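Local coordinates for protein orotidine 5'-phosphate decarboxylase (Sulfolobus solfataricus, PDB 4DBD) that probably catalyses the decarboxylation of orotidine 5'-monophosphate to UMP, the last step of de novo UMP synthesis, and works as a homodimer with a TIM-barrel fold, at residues D11-Y16 against L33-D38; I56-K61 against E74-A79. All coordinates share one frame; numbering follows the deposited sequence.

Contact 1: D11-Y16 against L33-D38; sequences DKPLSY and LPLVLD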
ATOM      1  N   ASP A  11      -5.206 -11.493   8.852  1.00 21.14           N
ATOM      2  CA  ASP A  11      -4.466 -10.319   9.294  1.00 19.52           C
ATOM      3  C   ASP A  11      -3.949 -10.523  10.720  1.00 29.68           C
ATOM      4  O   ASP A  11      -3.271  -9.659  11.281  1.00 33.75           O
ATOM      5  CB  ASP A  11      -5.370  -9.085   9.217  1.00 21.66           C
ATOM      6  CG  ASP A  11      -5.779  -8.757   7.799  1.00 19.73           C
ATOM      7  OD1 ASP A  11      -4.893  -8.749   6.907  1.00 20.80           O
ATOM      8  OD2 ASP A  11      -6.986  -8.511   7.571  1.00 23.02           O
ATOM      9  N   LYS A  12      -4.296 -11.670  11.302  1.00 25.59           N
ATOM     10  CA  LYS A  12      -3.663 -12.164  12.519  1.00 22.47           C
ATOM     11  C   LYS A  12      -3.311 -13.622  12.284  1.00 24.85           C
ATOM     12  O   LYS A  12      -4.025 -14.322  11.560  1.00 27.16           O
ATOM     13  CB  LYS A  12      -4.614 -12.067  13.710  1.00 27.37           C
ATOM     14  CG  LYS A  12      -4.650 -10.719  14.401  1.00 25.68           C
ATOM     15  CD  LYS A  12      -5.529 -10.830  15.637  1.00 28.88           C
ATOM     16  CE  LYS A  12      -5.521  -9.567  16.475  1.00 36.84           C
ATOM     17  NZ  LYS A  12      -6.455  -9.735  17.628  1.00 35.37           N
ATOM     18  N   PRO A  13      -2.216 -14.093  12.902  1.00 26.72           N
ATOM     19  CA  PRO A  13      -1.772 -15.482  12.760  1.00 25.85           C
ATOM     20  C   PRO A  13      -2.821 -16.508  13.189  1.00 27.86           C
ATOM     21  O   PRO A  13      -3.441 -16.355  14.247  1.00 27.06           O
ATOM     22  CB  PRO A  13      -0.565 -15.551  13.703  1.00 24.63           C
ATOM     23  CG  PRO A  13      -0.036 -14.150  13.731  1.00 24.92           C
ATOM     24  CD  PRO A  13      -1.259 -13.280  13.675  1.00 30.01           C
ATOM     25  N   LEU A  14      -3.029 -17.520  12.353  1.00 27.02           N
ATOM     26  CA  LEU A  14      -3.753 -18.726  12.746  1.00 27.67           C
ATOM     27  C   LEU A  14      -2.804 -19.918  12.598  1.00 22.92           C
ATOM     28  O   LEU A  14      -1.910 -19.904  11.754  1.00 24.75           O
ATOM     29  CB  LEU A  14      -5.000 -18.933  11.887  1.00 23.05           C
ATOM     30  CG  LEU A  14      -6.213 -18.058  12.205  1.00 22.26           C
ATOM     31  CD1 LEU A  14      -7.441 -18.547  11.454  1.00 24.21           C
ATOM     32  CD2 LEU A  14      -6.487 -18.058  13.699  1.00 21.03           C
ATOM     33  N   SER A  15      -2.996 -20.955  13.408  1.00 27.00           N
ATOM     34  CA  SER A  15      -2.072 -22.089  13.385  1.00 30.42           C
ATOM     35  C   SER A  15      -2.222 -22.893  12.100  1.00 28.68           C
ATOM     36  O   SER A  15      -3.263 -22.856  11.448  1.00 28.93           O
ATOM     37  CB  SER A  15      -2.313 -23.010  14.576  1.00 27.22           C
ATOM     38  OG  SER A  15      -3.326 -23.948  14.263  1.00 38.91           O
ATOM     39  N   TYR A  16      -1.182 -23.648  11.756  1.00 30.73           N
ATOM     40  CA  TYR A  16      -1.213 -24.455  10.551  1.00 31.54           C
ATOM     41  C   TYR A  16      -2.329 -25.487  10.600  1.00 20.23           C
ATOM     42  O   TYR A  16      -2.975 -25.753   9.594  1.00 30.47           O
ATOM     43  CB  TYR A  16       0.135 -25.144  10.330  1.00 28.65           C
ATOM     44  CG  TYR A  16       0.252 -25.821   8.982  1.00 35.19           C
ATOM     45  CD1 TYR A  16       0.641 -25.106   7.860  1.00 32.13           C
ATOM     46  CD2 TYR A  16      -0.027 -27.178   8.834  1.00 40.55           C
ATOM     47  CE1 TYR A  16       0.750 -25.718   6.620  1.00 36.38           C
ATOM     48  CE2 TYR A  16       0.082 -27.802   7.605  1.00 40.27           C
ATOM     49  CZ  TYR A  16       0.468 -27.068   6.499  1.00 46.38           C
ATOM     50  OH  TYR A  16       0.573 -27.684   5.268  1.00 40.07           O
ATOM     51  N   LEU A  33      -0.351  -7.228   5.116  1.00 20.65           N
ATOM     52  CA  LEU A  33       0.861  -6.721   5.756  1.00 19.59           C
ATOM     53  C   LEU A  33       0.896  -6.971   7.267  1.00 17.85           C
ATOM     54  O   LEU A  33       1.965  -7.240   7.831  1.00 21.12           O
ATOM     55  CB  LEU A  33       1.045  -5.230   5.467  1.00 18.60           C
ATOM     56  CG  LEU A  33       1.959  -4.910   4.286  1.00 22.80           C
ATOM     57  CD1 LEU A  33       1.756  -3.474   3.822  1.00 24.61           C
ATOM     58  CD2 LEU A  33       3.419  -5.177   4.660  1.00 28.26           C
ATOM     59  N   PRO A  34      -0.267  -6.887   7.942  1.00 16.24           N
ATOM     60  CA  PRO A  34      -0.196  -7.136   9.387  1.00 19.16           C
ATOM     61  C   PRO A  34       0.381  -8.511   9.715  1.00 24.67           C
ATOM     62  O   PRO A  34       1.132  -8.643  10.698  1.00 22.66           O
ATOM     63  CB  PRO A  34      -1.656  -7.065   9.817  1.00 21.60           C
ATOM     64  CG  PRO A  34      -2.284  -6.107   8.815  1.00 21.86           C
ATOM     65  CD  PRO A  34      -1.611  -6.441   7.516  1.00 19.15           C
ATOM     66  N   LEU A  35       0.036  -9.520   8.917  1.00 22.33           N
ATOM     67  CA  LEU A  35       0.526 -10.880   9.156  1.00 19.05           C
ATOM     68  C   LEU A  35       2.003 -10.977   8.850  1.00 27.56           C
ATOM     69  O   LEU A  35       2.792 -11.474   9.666  1.00 26.11           O
ATOM     70  CB  LEU A  35      -0.236 -11.891   8.297  1.00 22.63           C
ATOM     71  CG  LEU A  35       0.193 -13.351   8.466  1.00 25.92           C
ATOM     72  CD1 LEU A  35      -0.261 -13.865   9.817  1.00 23.49           C
ATOM     73  CD2 LEU A  35      -0.371 -14.229   7.370  1.00 27.29           C
ATOM     74  N   VAL A  36       2.384 -10.504   7.667  1.00 16.68           N
ATOM     75  CA  VAL A  36       3.778 -10.570   7.251  1.00 19.64           C
ATOM     76  C   VAL A  36       4.693  -9.818   8.224  1.00 26.45           C
ATOM     77  O   VAL A  36       5.798 -10.265   8.501  1.00 29.78           O
ATOM     78  CB  VAL A  36       3.950 -10.065   5.811  1.00 17.60           C
ATOM     79  CG1 VAL A  36       5.421 -10.044   5.416  1.00 23.28           C
ATOM     80  CG2 VAL A  36       3.156 -10.946   4.850  1.00 16.10           C
ATOM     81  N   LEU A  37       4.227  -8.699   8.771  1.00 23.30           N
ATOM     82  CA  LEU A  37       5.013  -7.984   9.783  1.00 28.64           C
ATOM     83  C   LEU A  37       4.995  -8.659  11.174  1.00 33.28           C
ATOM     84  O   LEU A  37       5.918  -8.480  11.968  1.00 37.85           O
ATOM     85  CB  LEU A  37       4.571  -6.521   9.895  1.00 19.67           C
ATOM     86  CG  LEU A  37       4.636  -5.689   8.611  1.00 16.71           C
ATOM     87  CD1 LEU A  37       4.060  -4.308   8.851  1.00 21.92           C
ATOM     88  CD2 LEU A  37       6.064  -5.580   8.068  1.00 24.77           C
ATOM     89  N   ASP A  38       3.945  -9.417  11.474  1.00 27.16           N
ATOM     90  CA  ASP A  38       3.870 -10.122  12.756  1.00 24.68           C
ATOM     91  C   ASP A  38       4.761 -11.363  12.719  1.00 40.25           C
ATOM     92  O   ASP A  38       5.690 -11.491  13.517  1.00 46.22           O
ATOM     93  CB  ASP A  38       2.427 -10.516  13.090  1.00 25.05           C
ATOM     94  CG  ASP A  38       1.626  -9.375  13.705  1.00 51.59           C
ATOM     95  OD1 ASP A  38       2.236  -8.486  14.345  1.00 53.61           O
ATOM     96  OD2 ASP A  38       0.377  -9.375  13.555  1.00 47.36           O
TER

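Contact 2: I56-K61 against E74-A79; sequences IIVDFK and ERLSFA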
ATOM      1  N   ILE A  56      -4.435 -18.194  -3.050  1.00 21.13           N
ATOM      2  CA  ILE A  56      -3.682 -17.471  -2.045  1.00 15.38           C
ATOM      3  C   ILE A  56      -3.470 -16.071  -2.606  1.00 21.72           C
ATOM      4  O   ILE A  56      -2.777 -15.876  -3.617  1.00 20.00           O
ATOM      5  CB  ILE A  56      -2.365 -18.180  -1.678  1.00 19.58           C
ATOM      6  CG1 ILE A  56      -2.677 -19.538  -1.042  1.00 23.77           C
ATOM      7  CG2 ILE A  56      -1.532 -17.327  -0.736  1.00 21.85           C
ATOM      8  CD1 ILE A  56      -1.462 -20.357  -0.751  1.00 28.97           C
ATOM      9  N   ILE A  57      -4.137 -15.104  -1.977  1.00 17.83           N
ATOM     10  CA  ILE A  57      -4.097 -13.728  -2.438  1.00 18.56           C
ATOM     11  C   ILE A  57      -3.257 -12.903  -1.485  1.00 18.18           C
ATOM     12  O   ILE A  57      -3.455 -12.944  -0.273  1.00 25.29           O
ATOM     13  CB  ILE A  57      -5.512 -13.113  -2.498  1.00 17.38           C
ATOM     14  CG1 ILE A  57      -6.436 -13.986  -3.338  1.00 18.44           C
ATOM     15  CG2 ILE A  57      -5.458 -11.678  -3.049  1.00 16.11           C
ATOM     16  CD1 ILE A  57      -7.895 -13.517  -3.320  1.00 21.38           C
ATOM     17  N   VAL A  58      -2.297 -12.164  -2.028  1.00 14.73           N
ATOM     18  CA  VAL A  58      -1.531 -11.247  -1.206  1.00 13.08           C
ATOM     19  C   VAL A  58      -2.154  -9.866  -1.391  1.00 11.85           C
ATOM     20  O   VAL A  58      -2.335  -9.401  -2.522  1.00 16.25           O
ATOM     21  CB  VAL A  58      -0.032 -11.233  -1.582  1.00 14.87           C
ATOM     22  CG1 VAL A  58       0.625  -9.993  -1.006  1.00 18.34           C
ATOM     23  CG2 VAL A  58       0.647 -12.499  -1.056  1.00 23.55           C
ATOM     24  N   ASP A  59      -2.521  -9.244  -0.271  1.00 15.44           N
ATOM     25  CA  ASP A  59      -3.133  -7.918  -0.292  1.00 15.45           C
ATOM     26  C   ASP A  59      -2.267  -6.935   0.498  1.00 12.29           C
ATOM     27  O   ASP A  59      -2.413  -6.788   1.712  1.00 12.91           O
ATOM     28  CB  ASP A  59      -4.568  -7.963   0.260  1.00 14.19           C
ATOM     29  CG  ASP A  59      -5.236  -6.624   0.211  1.00 13.74           C
ATOM     30  OD1 ASP A  59      -4.679  -5.731  -0.469  1.00 15.43           O
ATOM     31  OD2 ASP A  59      -6.314  -6.455   0.825  1.00 17.31           O
ATOM     32  N   PHE A  60      -1.349  -6.281  -0.209  1.00 13.46           N
ATOM     33  CA  PHE A  60      -0.598  -5.174   0.346  1.00 15.37           C
ATOM     34  C   PHE A  60      -1.141  -3.863  -0.231  1.00 18.80           C
ATOM     35  O   PHE A  60      -0.456  -2.829  -0.186  1.00 17.58           O
ATOM     36  CB  PHE A  60       0.886  -5.300  -0.008  1.00 15.33           C
ATOM     37  CG  PHE A  60       1.593  -6.429   0.692  1.00 17.04           C
ATOM     38  CD1 PHE A  60       0.920  -7.272   1.566  1.00 16.13           C
ATOM     39  CD2 PHE A  60       2.944  -6.636   0.479  1.00 22.59           C
ATOM     40  CE1 PHE A  60       1.583  -8.304   2.205  1.00 19.36           C
ATOM     41  CE2 PHE A  60       3.615  -7.665   1.118  1.00 24.92           C
ATOM     42  CZ  PHE A  60       2.929  -8.501   1.987  1.00 22.15           C
ATOM     43  N   LYS A  61      -2.361  -3.915  -0.778  1.00 13.94           N
ATOM     44  CA  LYS A  61      -3.019  -2.736  -1.345  1.00 14.69           C
ATOM     45  C   LYS A  61      -2.049  -1.947  -2.205  1.00 13.88           C
ATOM     46  O   LYS A  61      -1.872  -0.735  -2.022  1.00 14.45           O
ATOM     47  CB  LYS A  61      -3.572  -1.839  -0.243  1.00 15.61           C
ATOM     48  CG  LYS A  61      -4.775  -2.417   0.522  1.00 11.97           C
ATOM     49  CD  LYS A  61      -5.963  -2.674  -0.406  1.00 14.52           C
ATOM     50  CE  LYS A  61      -7.260  -2.876   0.397  1.00 18.44           C
ATOM     51  NZ  LYS A  61      -7.204  -4.044   1.346  1.00 16.54           N
ATOM     52  N   GLU A  74       7.644  -9.696  -6.615  1.00 18.86           N
ATOM     53  CA  GLU A  74       8.578 -10.766  -6.979  1.00 25.45           C
ATOM     54  C   GLU A  74       9.130 -11.471  -5.733  1.00 25.64           C
ATOM     55  O   GLU A  74       9.625 -12.591  -5.822  1.00 22.14           O
ATOM     56  CB  GLU A  74       9.692 -10.270  -7.914  1.00 27.55           C
ATOM     57  CG  GLU A  74      10.765  -9.437  -7.255  1.00 31.28           C
ATOM     58  CD  GLU A  74      11.680  -8.757  -8.268  1.00 39.45           C
ATOM     59  OE1 GLU A  74      11.522  -8.991  -9.488  1.00 31.27           O
ATOM     60  OE2 GLU A  74      12.558  -7.976  -7.838  1.00 35.63           O
ATOM     61  N   ARG A  75       8.997 -10.828  -4.575  1.00 18.96           N
ATOM     62  CA  ARG A  75       9.383 -11.420  -3.293  1.00 23.22           C
ATOM     63  C   ARG A  75       8.224 -12.165  -2.624  1.00 22.19           C
ATOM     64  O   ARG A  75       8.329 -12.574  -1.467  1.00 25.88           O
ATOM     65  CB  ARG A  75       9.909 -10.337  -2.333  1.00 24.21           C
ATOM     66  CG  ARG A  75      11.338  -9.861  -2.602  1.00 35.19           C
ATOM     67  CD  ARG A  75      11.462  -9.068  -3.883  1.00 42.69           C
ATOM     68  NE  ARG A  75      12.171  -7.802  -3.669  1.00 52.21           N
ATOM     69  CZ  ARG A  75      12.733  -7.072  -4.631  1.00 28.95           C
ATOM     70  NH1 ARG A  75      12.685  -7.472  -5.891  1.00 40.31           N
ATOM     71  NH2 ARG A  75      13.354  -5.939  -4.330  1.00 42.29           N
ATOM     72  N   LEU A  76       7.126 -12.346  -3.355  1.00 19.20           N
ATOM     73  CA  LEU A  76       5.922 -12.971  -2.811  1.00 18.08           C
ATOM     74  C   LEU A  76       5.365 -14.041  -3.754  1.00 24.53           C
ATOM     75  O   LEU A  76       4.149 -14.215  -3.865  1.00 23.55           O
ATOM     76  CB  LEU A  76       4.852 -11.898  -2.539  1.00 24.83           C
ATOM     77  CG  LEU A  76       5.285 -10.703  -1.691  1.00 24.91           C
ATOM     78  CD1 LEU A  76       4.386  -9.487  -1.948  1.00 24.60           C
ATOM     79  CD2 LEU A  76       5.321 -11.037  -0.209  1.00 26.60           C
ATOM     80  N   SER A  77       6.261 -14.772  -4.414  1.00 25.25           N
ATOM     81  CA  SER A  77       5.875 -15.723  -5.456  1.00 26.68           C
ATOM     82  C   SER A  77       5.023 -16.906  -4.979  1.00 24.54           C
ATOM     83  O   SER A  77       4.488 -17.655  -5.791  1.00 29.37           O
ATOM     84  CB  SER A  77       7.122 -16.241  -6.171  1.00 30.02           C
ATOM     85  OG  SER A  77       8.119 -16.602  -5.234  1.00 36.81           O
ATOM     86  N   PHE A  78       4.889 -17.081  -3.672  1.00 24.19           N
ATOM     87  CA  PHE A  78       4.054 -18.171  -3.167  1.00 25.56           C
ATOM     88  C   PHE A  78       2.581 -17.890  -3.479  1.00 32.12           C
ATOM     89  O   PHE A  78       1.760 -18.802  -3.534  1.00 35.83           O
ATOM     90  CB  PHE A  78       4.262 -18.375  -1.669  1.00 27.45           C
ATOM     91  CG  PHE A  78       3.920 -17.176  -0.841  1.00 32.26           C
ATOM     92  CD1 PHE A  78       2.619 -16.958  -0.407  1.00 23.87           C
ATOM     93  CD2 PHE A  78       4.897 -16.257  -0.504  1.00 30.48           C
ATOM     94  CE1 PHE A  78       2.311 -15.852   0.360  1.00 23.36           C
ATOM     95  CE2 PHE A  78       4.593 -15.151   0.261  1.00 31.22           C
ATOM     96  CZ  PHE A  78       3.295 -14.948   0.694  1.00 29.47           C
ATOM     97  N   ALA A  79       2.265 -16.620  -3.708  1.00 24.48           N
ATOM     98  CA  ALA A  79       0.890 -16.185  -3.960  1.00 26.87           C
ATOM     99  C   ALA A  79       0.408 -16.509  -5.367  1.00 23.54           C
ATOM    100  O   ALA A  79       1.178 -16.444  -6.331  1.00 25.24           O
ATOM    101  CB  ALA A  79       0.767 -14.691  -3.711  1.00 22.15           C
TER

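Contact 1: D11-Y16 against L33-D38
Pro-13 and Leu-35 pass each other antiparallel, and the methyl CD1 of Leu-35 does nearly all the touching. It lies 3.9 Å from CG of the proline ring and 3.7 Å from the Pro-13 backbone N, so the leucine packs along the Lys-12 to Pro-13 peptide as well as against the ring. CG of Leu-35 stands anti to its own backbone N (chi1 -180°), and this carries CD1 across to the loop.

Two residues earlier, at Asp-11, the loop meets the helix through its backbone. The carbonyl O of Asp-11 rests 3.4 Å from CB of Pro-34, a van der Waals approach to the first turn of the helix. The two side chains extend alongside one another, with OD1 of Asp-11 at 4.1 Å from CD of Pro-34. Asp-38, one helical turn beyond Pro-34, borders the loop through OD2, which is 4.2 Å from CD of Pro-13; its other oxygen, OD1, makes a salt bridge to Arg-75 of the second subunit.

Asp-11 is predicted to bind the substrate, and a sulfate ion near its side chain, probably from the crystallisation liquor, is consistent with a pocket here. NZ of Lys-12 is hydrogen-bonded to OD1 of Asn-192, while Ser-15 caps the next helix through its OG and the N of Val-18.

The arrangement belongs to the C-terminal end of the strands of a TIM barrel: the loop between strand 6-10 and helix 16-22 packs on helix 33-39, which follows the next strand, 28-32. Tyr-191 of helix 188-191 touches Asp-11 and Lys-12, and Met-10 of strand 6-10 lies against Leu-35.

Contact 2: I56-K61 against E74-A79
This is a buried apolar contact of a TIM barrel, in which the outward side chains of strand 55-62 are covered by the loop leading from helix 66-73 to strand 81-85. Every second residue, Ile-56, Val-58 and Phe-60, turns toward the loop. Val-58 is central: its two methyls serve different partners. CG1, anti to the backbone N (chi1 163°), meets CD1 of Leu-76 at 3.9 Å and also lies over one face of the Phe-60 ring. CG2 presses on CB of Ala-79 at 3.4 Å, tighter than usual for two carbons, and touches CE1 of Phe-78 at 4.0 Å. Leu-76 reaches head-on toward Phe-60, its CD1 oblique to the ring and 3.6 Å from CE2. At the other end, CG2 of Ile-56 comes to the edge of the Phe-78 ring, near its plane. A type I turn, closed by the Ala-79 N to Leu-76 O bond, brings Leu-76, Phe-78 and Ala-79 against the strand.

Asp-59 and Lys-61, both predicted to be catalytic, form a salt bridge (NZ to OD2 2.6 Å); OD2 also pairs with Lys-30, and NZ with Asp-64 of the second subunit. Leu-48 of helix 41-48 packs on both sides of the contact, Ile-56 and Phe-78, while Phe-82 of strand 81-85 touches Val-58 and Leu-76.

How the contacts relate
From the N terminus, the chain runs through strand 6-10 into 11-16, passes helix 16-22 and strand 28-32, and returns at 33-38, where contact 1 closes its first loop. Contact 2 follows in series: strand 55-62 leads through helix 66-73 to 74-79, a second and shorter loop. Neither encloses the other. Their centres lie 13 Å apart, yet they touch directly, since the ring of Phe-60 packs by CZ against CG2 of Val-36 at 3.8 Å. Helix 33-39 thus joins the loop after the first barrel strand to the third strand. The contacts also meet across the dimer interface, where Asp-38 of contact 1 pairs with Arg-75 in the contact 2 loop of the second subunit.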